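Local coordinates for DUF5624 domain-containing protein (PDB 4JX2) that is of unknown function but is probably secreted by Legionella pneumophila, combining a largely helical architecture with a small mixed beta sheet, at residues L101-T104 with G109-E112; T111-I116 with M232-Q237; K172-T177 with I406-I411; Y223-I228 with P364-F369. One frame throughout, in Å; residues are numbered along the deposited sequence.

Contact 1 of 4, residues L101-T104 with G109-E112; sequences LMRT and GFTE
Immediately after Gly-109, the N-cap residue of helix 110-117, Phe-110 reaches back over the loop it has just left and lays its ring against Arg-103 and Thr-104. Gly-109 has a positive phi (97°), a conformation in which a side chain would press on the preceding carbonyl oxygen, so the turn into the helix relies on its lack of one. At Phe-110, CG stands opposite the backbone N about the first side-chain bond, which carries the ring out from the first turn of the helix. One face of the ring lies against backbone: Thr-104 N sits 3.4 Å above its plane, over the centre, and Arg-103 CA lies over the same face, closer to the rim. The topology is a short connection from strand 96-101 to helix 110-117, with four residues between the segments. Two side chains extend the contact along the ring. Arg-103 CB meets CE1 of Phe-110 at 3.9 Å, and the chain then bends so that NH1 of Arg-103 comes to 4.0 Å from CZ of Phe-110. Guanidinium and ring planes are 81° apart, so the ring's CZ end meets the face of the guanidinium and the two groups do not stack. CG2 of Thr-104 lies beside CE2 of Phe-110 at 3.7 Å, while its hydroxyl donates back to Arg-103 O (OG1 to O, 2.7 Å), sharply bent at the carbonyl (102°) and from out of its plane. Past the ring, Thr-111 packs on Trp-35 of the second subunit, and Glu-112 OE2 is hydrogen-bonded to Tyr-28 and Thr-30 of that subunit.

Contact 2 of 4, residues T111-I116 with M232-Q237; sequences TEMTAI and MLTALQ
No flat group of the two segments takes part where Met-113 meets Leu-233 and Thr-234; this interface is built from flexible and branched side chains. The ring beside it is the indole of Trp-171, which packs on Met-113 and is hydrogen-bonded through NE1 to Leu-233 O. The amide of Gln-237 is held away from the contact, donating through NE2 to the carbonyl oxygens of Ser-108 and Asn-167. Met-113, a selenomethionine in the crystal, bends at both its second and third side-chain torsions (47° and 50°), which folds the chain back and brings SE to 3.9 Å from CD1 of Leu-233. These two side chains cross at a slant, and CG of Met-113 is also 4.2 Å from CB of Leu-233. Thr-234 runs past Met-113 in the opposite sense, its OG1 lying 3.3 Å from CB of Met-113 and also beside CG. That hydroxyl is hydrogen-bonded to Thr-230 O one turn earlier and accepts a bond from a water, 2.7 Å from OG1 of Thr-234. The same water reaches OG1 of Thr-114 only weakly, at 3.5 Å, and the stronger partner of the Thr-114 hydroxyl is Phe-110 O. Met-113 and Leu-233 thus make the apolar part, while Thr-234 brings a hydroxyl against the Met-113 methylenes, with no direct hydrogen bond across. Short segments of helices 110-117 and 223-247 approach to 9.5 Å between axes at 156°, the geometry of antiparallel helix packing; Ile-182 of helix 175-197 also touches Met-113, which places the pair in a cluster of packed helices.

Contact 3 of 4, residues K172-T177 with I406-I411; sequences KPHLTT and ISIPGI
Thr-177 and Ile-411 have the nearest CA atoms of the two segments, 7.0 Å apart. Residues 172-177 pass from a 3-10 turn through His-174, the N-cap residue, into helix 175-197. Opposite them, residues 408-411 form a type II beta turn: Ile-411 N donates to Ile-408 O at 2.9 Å, and Gly-410 has the positive phi (90°) that the third position of such a turn adopts. The turn presents the isoleucines at its two ends to the start of the helix, joining the loop after helix 386-398 to helix 175-197. From Ile-408, a side chain extended at its second torsion (164°) carries CD1 to 3.4 Å from CE1 of His-174, with ND1 of the same ring close by. The methyl approaches the imidazole obliquely. Pro-173 CB covers one face of that ring, 3.7 Å above its plane and over the centre. Ile-411 works through its CG2 branch, which lies 4.0 Å from CG2 of Thr-177 and 4.2 Å from CB of His-174. CG2 of Thr-177 also abuts the carbonyl, 3.6 Å from Ile-411 O. Ile-408 and Ile-411 also pack on Met-232 and Leu-233 of helix 223-247.

Contact 4 of 4, residues Y223-I228 with P364-F369; sequences YNNVMI and PKIEDF. With SO4 (sulfate ion), chain G.
Asn-225 and Ile-366 pair with CA atoms 7.4 Å apart and Ile-228 and Phe-369 at 6.8 Å, so each helix contributes residues three apart and the pairs follow in the same chain order. Ile-228 touches both Ile-366 and Phe-369: its CG2 lies 3.7 Å from CB of Phe-369, and its CD1 reaches the backbone carbonyl of Phe-369. The two side chains cross at about a right angle. CG of Phe-369 is still 4.1 Å from CG2 of Ile-228, met obliquely, while the rest of the ring extends past it to meet Trp-391 edge-to-face. This is helix-helix packing, between the N-terminal parts of helices 223-247 and 366-378. Ile-366 enters with its CG1 branch opposite the backbone N (chi1 -162°), which directs CD1 toward the other helix, 4.3 Å from CG2 of Ile-228 and 4.1 Å from ND2 of Asn-225. The amide of Asn-225 thus rests against a methyl, while its ND2 has a weak hydrogen bond to Gly-414 O. On the outer side, Ile-366 N donates to O2 of a sulfate at 2.8 Å and nearly straight (168°). An anion at a helix N-terminus probably gains from the helix dipole, although this one is probably from the crystallisation liquor.

How the contacts relate
Helix 223-247 is the common element: contact 4 uses its first turns, contact 2 a later part, and its Leu-236 packs on Ile-406 of contact 3. Contact 1 closes first, a local link after strand 96-101, and hands helix 110-117 on to contact 2, whose centre is about 7 Å away. Contacts 2, 3 and 4 are long-range, with centres about 12 to 14 Å apart; contact 2 alternates along the chain with contacts 3 and 4, and contact 4 falls between the segments of contact 3. Pro-409 O of contact 3 lies 3.8 Å from Ile-228 CG2 of contact 4. Residues far apart in sequence thus gather around one helix, beside the second subunit at contacts 1, 2 and 4.

Contact 1 of 4, residues L101-T104 with G109-E112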
loop_
_atom_site.group_PDB
_atom_site.type_symbol
_atom_site.label_atom_id
_atom_site.label_comp_id
_atom_site.label_asym_id
_atom_site.label_seq_id
_atom_site.Cartn_x
_atom_site.Cartn_y
_atom_site.Cartn_z
ATOM N N LEU A 101 -7.499 4.223 -21.245
ATOM C CA LEU A 101 -8.195 3.614 -20.122
ATOM C C LEU A 101 -7.853 2.109 -20.024
ATOM O O LEU A 101 -8.033 1.360 -20.987
ATOM C CB LEU A 101 -9.698 3.830 -20.264
ATOM C CG LEU A 101 -10.189 5.159 -19.722
ATOM C CD1 LEU A 101 -11.413 5.608 -20.446
ATOM C CD2 LEU A 101 -10.425 5.079 -18.222
HETATM N N MSE A 102 -7.355 1.678 -18.851
HETATM C CA MSE A 102 -6.937 0.295 -18.590
HETATM C C MSE A 102 -8.111 -0.582 -18.091
HETATM O O MSE A 102 -7.996 -1.810 -17.996
HETATM C CB MSE A 102 -5.741 0.282 -17.610
HETATM C CG MSE A 102 -4.450 0.746 -18.258
HETATM SE SE MSE A 102 -3.897 -0.427 -19.765
HETATM C CE MSE A 102 -4.829 0.297 -21.216
ATOM N N ARG A 103 -9.233 0.082 -17.783
ATOM C CA ARG A 103 -10.520 -0.449 -17.315
ATOM C C ARG A 103 -11.565 0.627 -17.557
ATOM O O ARG A 103 -11.223 1.809 -17.552
ATOM C CB ARG A 103 -10.501 -0.909 -15.831
ATOM C CG ARG A 103 -10.022 0.136 -14.836
ATOM C CD ARG A 103 -10.269 -0.258 -13.393
ATOM N NE ARG A 103 -11.627 0.068 -12.970
ATOM C CZ ARG A 103 -12.544 -0.837 -12.648
ATOM N NH1 ARG A 103 -12.248 -2.138 -12.678
ATOM N NH2 ARG A 103 -13.756 -0.455 -12.286
ATOM N N THR A 104 -12.816 0.219 -17.809
ATOM C CA THR A 104 -13.986 1.085 -18.030
ATOM C C THR A 104 -13.832 1.955 -19.305
ATOM O O THR A 104 -14.351 3.082 -19.361
ATOM C CB THR A 104 -14.344 1.946 -16.765
ATOM O OG1 THR A 104 -13.389 3.009 -16.578
ATOM C CG2 THR A 104 -14.521 1.104 -15.495
ATOM N N GLY A 109 -16.080 -3.457 -24.979
ATOM C CA GLY A 109 -16.334 -4.836 -24.602
ATOM C C GLY A 109 -16.167 -5.049 -23.110
ATOM O O GLY A 109 -16.504 -6.122 -22.608
ATOM N N PHE A 110 -15.678 -4.018 -22.383
ATOM C CA PHE A 110 -15.433 -4.072 -20.937
ATOM C C PHE A 110 -16.758 -4.246 -20.151
ATOM O O PHE A 110 -16.888 -5.200 -19.380
ATOM C CB PHE A 110 -14.653 -2.813 -20.432
ATOM C CG PHE A 110 -14.353 -2.858 -18.948
ATOM C CD1 PHE A 110 -13.241 -3.545 -18.462
ATOM C CD2 PHE A 110 -15.220 -2.273 -18.026
ATOM C CE1 PHE A 110 -12.990 -3.626 -17.083
ATOM C CE2 PHE A 110 -14.962 -2.352 -16.648
ATOM C CZ PHE A 110 -13.852 -3.029 -16.189
ATOM N N THR A 111 -17.714 -3.301 -20.331
ATOM C CA THR A 111 -19.014 -3.286 -19.670
ATOM C C THR A 111 -19.738 -4.577 -20.004
ATOM O O THR A 111 -20.185 -5.265 -19.086
ATOM C CB THR A 111 -19.788 -2.032 -20.100
ATOM O OG1 THR A 111 -19.043 -0.885 -19.685
ATOM C CG2 THR A 111 -21.196 -1.967 -19.519
ATOM N N GLU A 112 -19.779 -4.933 -21.306
ATOM C CA GLU A 112 -20.423 -6.128 -21.852
ATOM C C GLU A 112 -19.932 -7.398 -21.154
ATOM O O GLU A 112 -20.743 -8.132 -20.579
ATOM C CB GLU A 112 -20.187 -6.234 -23.373
ATOM C CG GLU A 112 -20.787 -5.102 -24.196
ATOM C CD GLU A 112 -19.935 -3.863 -24.429
ATOM O OE1 GLU A 112 -19.115 -3.508 -23.553
ATOM O OE2 GLU A 112 -20.132 -3.209 -25.479
#

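Contact 2 of 4, residues T111-I116 with M232-Q237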
loop_
_atom_site.group_PDB
_atom_site.type_symbol
_atom_site.label_atom_id
_atom_site.label_comp_id
_atom_site.label_asym_id
_atom_site.label_seq_id
_atom_site.Cartn_x
_atom_site.Cartn_y
_atom_site.Cartn_z
ATOM N N THR A 111 -17.714 -3.301 -20.331
ATOM C CA THR A 111 -19.014 -3.286 -19.670
ATOM C C THR A 111 -19.738 -4.577 -20.004
ATOM O O THR A 111 -20.185 -5.265 -19.086
ATOM C CB THR A 111 -19.788 -2.032 -20.100
ATOM O OG1 THR A 111 -19.043 -0.885 -19.685
ATOM C CG2 THR A 111 -21.196 -1.967 -19.519
ATOM N N GLU A 112 -19.779 -4.933 -21.306
ATOM C CA GLU A 112 -20.423 -6.128 -21.852
ATOM C C GLU A 112 -19.932 -7.398 -21.154
ATOM O O GLU A 112 -20.743 -8.132 -20.579
ATOM C CB GLU A 112 -20.187 -6.234 -23.373
ATOM C CG GLU A 112 -20.787 -5.102 -24.196
ATOM C CD GLU A 112 -19.935 -3.863 -24.429
ATOM O OE1 GLU A 112 -19.115 -3.508 -23.553
ATOM O OE2 GLU A 112 -20.132 -3.209 -25.479
HETATM N N MSE A 113 -18.595 -7.602 -21.151
HETATM C CA MSE A 113 -17.936 -8.750 -20.563
HETATM C C MSE A 113 -17.996 -8.756 -19.034
HETATM O O MSE A 113 -18.241 -9.817 -18.452
HETATM C CB MSE A 113 -16.495 -8.774 -21.032
HETATM C CG MSE A 113 -15.979 -10.155 -21.430
HETATM SE SE MSE A 113 -17.052 -11.291 -22.591
HETATM C CE MSE A 113 -17.466 -10.090 -24.003
ATOM N N THR A 114 -17.796 -7.594 -18.382
ATOM C CA THR A 114 -17.814 -7.470 -16.913
ATOM C C THR A 114 -19.221 -7.765 -16.371
ATOM O O THR A 114 -19.323 -8.437 -15.351
ATOM C CB THR A 114 -17.286 -6.087 -16.480
ATOM O OG1 THR A 114 -15.944 -5.968 -16.953
ATOM C CG2 THR A 114 -17.299 -5.876 -14.981
ATOM N N ALA A 115 -20.280 -7.299 -17.072
ATOM C CA ALA A 115 -21.677 -7.521 -16.719
ATOM C C ALA A 115 -21.981 -9.016 -16.592
ATOM O O ALA A 115 -22.656 -9.421 -15.649
ATOM C CB ALA A 115 -22.602 -6.873 -17.761
ATOM N N ILE A 116 -21.458 -9.833 -17.519
ATOM C CA ILE A 116 -21.642 -11.293 -17.503
ATOM C C ILE A 116 -20.814 -11.930 -16.338
ATOM O O ILE A 116 -21.358 -12.777 -15.630
ATOM C CB ILE A 116 -21.330 -11.939 -18.903
ATOM C CG1 ILE A 116 -22.274 -11.381 -20.002
ATOM C CG2 ILE A 116 -21.345 -13.493 -18.863
ATOM C CD1 ILE A 116 -23.838 -11.629 -19.817
HETATM N N MSE A 232 -10.776 -13.456 -18.622
HETATM C CA MSE A 232 -9.710 -13.655 -19.600
HETATM C C MSE A 232 -9.876 -12.730 -20.810
HETATM O O MSE A 232 -8.892 -12.178 -21.291
HETATM C CB MSE A 232 -9.700 -15.112 -20.095
HETATM C CG MSE A 232 -9.054 -16.079 -19.152
HETATM SE SE MSE A 232 -7.134 -15.893 -18.983
HETATM C CE MSE A 232 -6.751 -17.312 -17.692
ATOM N N LEU A 233 -11.104 -12.577 -21.313
ATOM C CA LEU A 233 -11.346 -11.776 -22.513
ATOM C C LEU A 233 -11.208 -10.316 -22.230
ATOM O O LEU A 233 -10.747 -9.570 -23.090
ATOM C CB LEU A 233 -12.713 -12.078 -23.136
ATOM C CG LEU A 233 -12.901 -13.499 -23.720
ATOM C CD1 LEU A 233 -14.343 -13.739 -24.010
ATOM C CD2 LEU A 233 -12.060 -13.719 -24.974
ATOM N N THR A 234 -11.572 -9.918 -21.016
ATOM C CA THR A 234 -11.482 -8.553 -20.514
ATOM C C THR A 234 -10.000 -8.182 -20.410
ATOM O O THR A 234 -9.633 -7.120 -20.911
ATOM C CB THR A 234 -12.246 -8.429 -19.184
ATOM O OG1 THR A 234 -13.634 -8.726 -19.388
ATOM C CG2 THR A 234 -12.148 -7.067 -18.595
ATOM N N ALA A 235 -9.150 -9.057 -19.797
ATOM C CA ALA A 235 -7.697 -8.856 -19.670
ATOM C C ALA A 235 -7.054 -8.733 -21.054
ATOM O O ALA A 235 -6.306 -7.785 -21.309
ATOM C CB ALA A 235 -7.070 -10.023 -18.914
ATOM N N LEU A 236 -7.385 -9.686 -21.952
ATOM C CA LEU A 236 -6.897 -9.750 -23.314
ATOM C C LEU A 236 -7.234 -8.463 -24.078
ATOM O O LEU A 236 -6.345 -7.922 -24.723
ATOM C CB LEU A 236 -7.476 -10.989 -24.028
ATOM C CG LEU A 236 -7.176 -11.183 -25.529
ATOM C CD1 LEU A 236 -5.660 -11.243 -25.814
ATOM C CD2 LEU A 236 -7.893 -12.436 -26.072
ATOM N N GLN A 237 -8.475 -7.960 -23.974
ATOM C CA GLN A 237 -8.906 -6.774 -24.704
ATOM C C GLN A 237 -8.161 -5.533 -24.238
ATOM O O GLN A 237 -7.613 -4.791 -25.065
ATOM C CB GLN A 237 -10.433 -6.577 -24.609
ATOM C CG GLN A 237 -10.996 -5.274 -25.221
ATOM C CD GLN A 237 -10.823 -5.045 -26.709
ATOM O OE1 GLN A 237 -9.978 -5.635 -27.375
ATOM N NE2 GLN A 237 -11.633 -4.156 -27.270
HETATM O O HOH W 1 -14.661 -9.179 -16.923
#

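Contact 3 of 4, residues K172-T177 with I406-I411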
loop_
_atom_site.group_PDB
_atom_site.type_symbol
_atom_site.label_atom_id
_atom_site.label_comp_id
_atom_site.label_asym_id
_atom_site.label_seq_id
_atom_site.Cartn_x
_atom_site.Cartn_y
_atom_site.Cartn_z
ATOM N N LYS A 172 -11.443 -11.682 -32.360
ATOM C CA LYS A 172 -11.787 -12.143 -33.707
ATOM C C LYS A 172 -11.612 -13.673 -33.882
ATOM O O LYS A 172 -12.579 -14.280 -34.325
ATOM C CB LYS A 172 -11.015 -11.387 -34.801
ATOM C CG LYS A 172 -11.766 -11.278 -36.130
ATOM C CD LYS A 172 -10.815 -10.894 -37.268
ATOM C CE LYS A 172 -11.502 -10.674 -38.602
ATOM N NZ LYS A 172 -10.561 -10.865 -39.753
ATOM N N PRO A 173 -10.493 -14.349 -33.479
ATOM C CA PRO A 173 -10.418 -15.811 -33.674
ATOM C C PRO A 173 -11.497 -16.645 -32.954
ATOM O O PRO A 173 -11.708 -17.790 -33.339
ATOM C CB PRO A 173 -9.040 -16.162 -33.091
ATOM C CG PRO A 173 -8.260 -14.938 -33.155
ATOM C CD PRO A 173 -9.224 -13.837 -32.908
ATOM N N HIS A 174 -12.171 -16.092 -31.921
ATOM C CA HIS A 174 -13.130 -16.831 -31.093
ATOM C C HIS A 174 -14.548 -16.233 -31.027
ATOM O O HIS A 174 -15.335 -16.652 -30.175
ATOM C CB HIS A 174 -12.567 -16.918 -29.663
ATOM C CG HIS A 174 -11.092 -17.183 -29.625
ATOM N ND1 HIS A 174 -10.174 -16.158 -29.369
ATOM C CD2 HIS A 174 -10.417 -18.330 -29.869
ATOM C CE1 HIS A 174 -8.981 -16.727 -29.431
ATOM N NE2 HIS A 174 -9.075 -18.036 -29.718
ATOM N N LEU A 175 -14.890 -15.315 -31.932
ATOM C CA LEU A 175 -16.193 -14.639 -31.947
ATOM C C LEU A 175 -17.402 -15.573 -31.812
ATOM O O LEU A 175 -18.298 -15.255 -31.029
ATOM C CB LEU A 175 -16.366 -13.761 -33.198
ATOM C CG LEU A 175 -15.545 -12.449 -33.231
ATOM C CD1 LEU A 175 -15.983 -11.579 -34.389
ATOM C CD2 LEU A 175 -15.638 -11.644 -31.885
ATOM N N THR A 176 -17.429 -16.708 -32.538
ATOM C CA THR A 176 -18.539 -17.672 -32.500
ATOM C C THR A 176 -18.663 -18.249 -31.085
ATOM O O THR A 176 -19.764 -18.218 -30.525
ATOM C CB THR A 176 -18.371 -18.745 -33.612
ATOM O OG1 THR A 176 -18.775 -18.166 -34.860
ATOM C CG2 THR A 176 -19.216 -20.008 -33.370
ATOM N N THR A 177 -17.535 -18.729 -30.507
ATOM C CA THR A 177 -17.429 -19.285 -29.154
ATOM C C THR A 177 -17.894 -18.259 -28.111
ATOM O O THR A 177 -18.701 -18.621 -27.254
ATOM C CB THR A 177 -15.988 -19.715 -28.876
ATOM O OG1 THR A 177 -15.499 -20.479 -29.979
ATOM C CG2 THR A 177 -15.842 -20.484 -27.555
ATOM N N ILE A 406 -2.197 -17.594 -28.796
ATOM C CA ILE A 406 -2.535 -17.792 -27.388
ATOM C C ILE A 406 -3.710 -18.753 -27.167
ATOM O O ILE A 406 -4.581 -18.905 -28.028
ATOM C CB ILE A 406 -2.821 -16.421 -26.693
ATOM C CG1 ILE A 406 -4.144 -15.777 -27.160
ATOM C CG2 ILE A 406 -1.624 -15.470 -26.812
ATOM C CD1 ILE A 406 -4.794 -14.848 -26.161
ATOM N N SER A 407 -3.734 -19.378 -25.978
ATOM C CA SER A 407 -4.864 -20.209 -25.540
ATOM C C SER A 407 -5.604 -19.426 -24.481
ATOM O O SER A 407 -4.986 -18.595 -23.811
ATOM C CB SER A 407 -4.420 -21.569 -25.026
ATOM O OG SER A 407 -3.442 -21.441 -24.015
ATOM N N ILE A 408 -6.937 -19.594 -24.398
ATOM C CA ILE A 408 -7.718 -18.807 -23.440
ATOM C C ILE A 408 -8.539 -19.726 -22.508
ATOM O O ILE A 408 -9.627 -20.169 -22.903
ATOM C CB ILE A 408 -8.622 -17.733 -24.155
ATOM C CG1 ILE A 408 -7.836 -16.941 -25.235
ATOM C CG2 ILE A 408 -9.271 -16.800 -23.133
ATOM C CD1 ILE A 408 -8.639 -16.240 -26.124
ATOM N N PRO A 409 -8.048 -19.978 -21.265
ATOM C CA PRO A 409 -8.821 -20.780 -20.303
ATOM C C PRO A 409 -10.229 -20.222 -20.092
ATOM O O PRO A 409 -10.405 -19.016 -19.935
ATOM C CB PRO A 409 -7.973 -20.691 -19.031
ATOM C CG PRO A 409 -6.558 -20.514 -19.544
ATOM C CD PRO A 409 -6.778 -19.525 -20.659
ATOM N N GLY A 410 -11.220 -21.107 -20.166
ATOM C CA GLY A 410 -12.634 -20.759 -20.050
ATOM C C GLY A 410 -13.286 -20.433 -21.387
ATOM O O GLY A 410 -14.496 -20.208 -21.443
ATOM N N ILE A 411 -12.481 -20.394 -22.483
ATOM C CA ILE A 411 -12.928 -20.104 -23.844
ATOM C C ILE A 411 -12.487 -21.230 -24.782
ATOM O O ILE A 411 -13.331 -21.893 -25.388
ATOM C CB ILE A 411 -12.429 -18.711 -24.341
ATOM C CG1 ILE A 411 -12.901 -17.552 -23.408
ATOM C CG2 ILE A 411 -12.828 -18.470 -25.815
ATOM C CD1 ILE A 411 -14.410 -17.327 -23.359
#

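Contact 4 of 4, residues Y223-I228 with P364-F369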
loop_
_atom_site.group_PDB
_atom_site.type_symbol
_atom_site.label_atom_id
_atom_site.label_comp_id
_atom_site.label_asym_id
_atom_site.label_seq_id
_atom_site.Cartn_x
_atom_site.Cartn_y
_atom_site.Cartn_z
ATOM N N TYR A 223 -20.666 -22.385 -14.139
ATOM C CA TYR A 223 -20.641 -20.931 -14.334
ATOM C C TYR A 223 -19.253 -20.401 -13.955
ATOM O O TYR A 223 -18.836 -19.360 -14.470
ATOM C CB TYR A 223 -21.741 -20.188 -13.562
ATOM C CG TYR A 223 -21.985 -18.833 -14.180
ATOM C CD1 TYR A 223 -22.769 -18.700 -15.325
ATOM C CD2 TYR A 223 -21.359 -17.691 -13.680
ATOM C CE1 TYR A 223 -22.942 -17.463 -15.945
ATOM C CE2 TYR A 223 -21.519 -16.447 -14.296
ATOM C CZ TYR A 223 -22.309 -16.341 -15.430
ATOM O OH TYR A 223 -22.489 -15.125 -16.037
ATOM N N ASN A 224 -18.524 -21.149 -13.084
ATOM C CA ASN A 224 -17.141 -20.890 -12.699
ATOM C C ASN A 224 -16.271 -20.712 -13.963
ATOM O O ASN A 224 -15.458 -19.796 -14.004
ATOM C CB ASN A 224 -16.617 -22.056 -11.867
ATOM C CG ASN A 224 -17.062 -22.175 -10.421
ATOM O OD1 ASN A 224 -17.338 -21.213 -9.713
ATOM N ND2 ASN A 224 -17.016 -23.382 -9.906
ATOM N N ASN A 225 -16.480 -21.567 -15.014
ATOM C CA ASN A 225 -15.755 -21.491 -16.290
ATOM C C ASN A 225 -16.127 -20.210 -17.071
ATOM O O ASN A 225 -15.251 -19.595 -17.692
ATOM C CB ASN A 225 -16.035 -22.714 -17.135
ATOM C CG ASN A 225 -15.418 -24.008 -16.643
ATOM O OD1 ASN A 225 -15.429 -24.347 -15.443
ATOM N ND2 ASN A 225 -14.941 -24.803 -17.592
ATOM N N VAL A 226 -17.403 -19.792 -17.011
ATOM C CA VAL A 226 -17.868 -18.570 -17.662
ATOM C C VAL A 226 -17.160 -17.385 -16.988
ATOM O O VAL A 226 -16.707 -16.479 -17.685
ATOM C CB VAL A 226 -19.418 -18.435 -17.654
ATOM C CG1 VAL A 226 -19.879 -17.039 -18.048
ATOM C CG2 VAL A 226 -20.048 -19.462 -18.567
HETATM N N MSE A 227 -17.025 -17.411 -15.650
HETATM C CA MSE A 227 -16.350 -16.340 -14.921
HETATM C C MSE A 227 -14.900 -16.214 -15.333
HETATM O O MSE A 227 -14.467 -15.097 -15.573
HETATM C CB MSE A 227 -16.470 -16.526 -13.420
HETATM C CG MSE A 227 -17.831 -16.111 -12.932
HETATM SE SE MSE A 227 -17.951 -16.043 -11.044
HETATM C CE MSE A 227 -18.058 -18.015 -10.616
ATOM N N ILE A 228 -14.171 -17.337 -15.501
ATOM C CA ILE A 228 -12.767 -17.304 -15.921
ATOM C C ILE A 228 -12.672 -16.825 -17.389
ATOM O O ILE A 228 -11.894 -15.911 -17.675
ATOM C CB ILE A 228 -12.039 -18.660 -15.687
ATOM C CG1 ILE A 228 -12.146 -19.154 -14.201
ATOM C CG2 ILE A 228 -10.577 -18.608 -16.166
ATOM C CD1 ILE A 228 -11.847 -18.075 -13.025
ATOM N N PRO A 364 -1.814 -24.581 -18.007
ATOM C CA PRO A 364 -2.667 -24.273 -16.853
ATOM C C PRO A 364 -3.988 -25.053 -16.825
ATOM O O PRO A 364 -4.593 -25.338 -17.878
ATOM C CB PRO A 364 -2.930 -22.784 -17.012
ATOM C CG PRO A 364 -2.916 -22.559 -18.473
ATOM C CD PRO A 364 -1.985 -23.581 -19.081
ATOM N N LYS A 365 -4.433 -25.382 -15.598
ATOM C CA LYS A 365 -5.692 -26.064 -15.318
ATOM C C LYS A 365 -6.734 -25.006 -14.970
ATOM O O LYS A 365 -6.373 -23.958 -14.421
ATOM C CB LYS A 365 -5.524 -27.049 -14.149
ATOM C CG LYS A 365 -4.363 -28.028 -14.267
ATOM C CD LYS A 365 -4.176 -28.836 -12.984
ATOM C CE LYS A 365 -2.965 -29.760 -13.062
ATOM N NZ LYS A 365 -3.307 -31.163 -13.462
ATOM N N ILE A 366 -8.026 -25.267 -15.240
ATOM C CA ILE A 366 -9.077 -24.305 -14.902
ATOM C C ILE A 366 -9.197 -24.218 -13.361
ATOM O O ILE A 366 -9.522 -23.153 -12.834
ATOM C CB ILE A 366 -10.431 -24.603 -15.618
ATOM C CG1 ILE A 366 -11.360 -23.395 -15.620
ATOM C CG2 ILE A 366 -11.133 -25.854 -15.116
ATOM C CD1 ILE A 366 -11.423 -22.756 -16.903
ATOM N N GLU A 367 -8.848 -25.318 -12.648
ATOM C CA GLU A 367 -8.865 -25.386 -11.182
ATOM C C GLU A 367 -7.999 -24.258 -10.576
ATOM O O GLU A 367 -8.397 -23.639 -9.589
ATOM C CB GLU A 367 -8.361 -26.754 -10.727
ATOM C CG GLU A 367 -8.769 -27.149 -9.322
ATOM C CD GLU A 367 -7.919 -28.247 -8.695
ATOM O OE1 GLU A 367 -7.368 -29.091 -9.445
ATOM O OE2 GLU A 367 -7.809 -28.264 -7.446
ATOM N N ASP A 368 -6.846 -23.966 -11.215
ATOM C CA ASP A 368 -5.920 -22.927 -10.798
ATOM C C ASP A 368 -6.585 -21.540 -10.757
ATOM O O ASP A 368 -6.457 -20.812 -9.774
ATOM C CB ASP A 368 -4.693 -22.920 -11.715
ATOM C CG ASP A 368 -3.846 -24.194 -11.673
ATOM O OD1 ASP A 368 -4.134 -25.079 -10.824
ATOM O OD2 ASP A 368 -2.895 -24.309 -12.496
ATOM N N PHE A 369 -7.327 -21.203 -11.797
ATOM C CA PHE A 369 -7.982 -19.905 -11.916
ATOM C C PHE A 369 -9.154 -19.792 -10.936
ATOM O O PHE A 369 -9.340 -18.731 -10.324
ATOM C CB PHE A 369 -8.395 -19.684 -13.377
ATOM C CG PHE A 369 -7.170 -19.714 -14.268
ATOM C CD1 PHE A 369 -6.221 -18.693 -14.211
ATOM C CD2 PHE A 369 -6.917 -20.804 -15.088
ATOM C CE1 PHE A 369 -5.055 -18.759 -14.968
ATOM C CE2 PHE A 369 -5.763 -20.857 -15.871
ATOM C CZ PHE A 369 -4.836 -19.838 -15.803
HETATM S S SO4 G . -8.318 -28.358 -17.507
HETATM O O1 SO4 G . -7.320 -29.427 -17.396
HETATM O O2 SO4 G . -8.564 -27.833 -16.164
HETATM O O3 SO4 G . -7.848 -27.280 -18.404
HETATM O O4 SO4 G . -9.565 -28.923 -18.041
#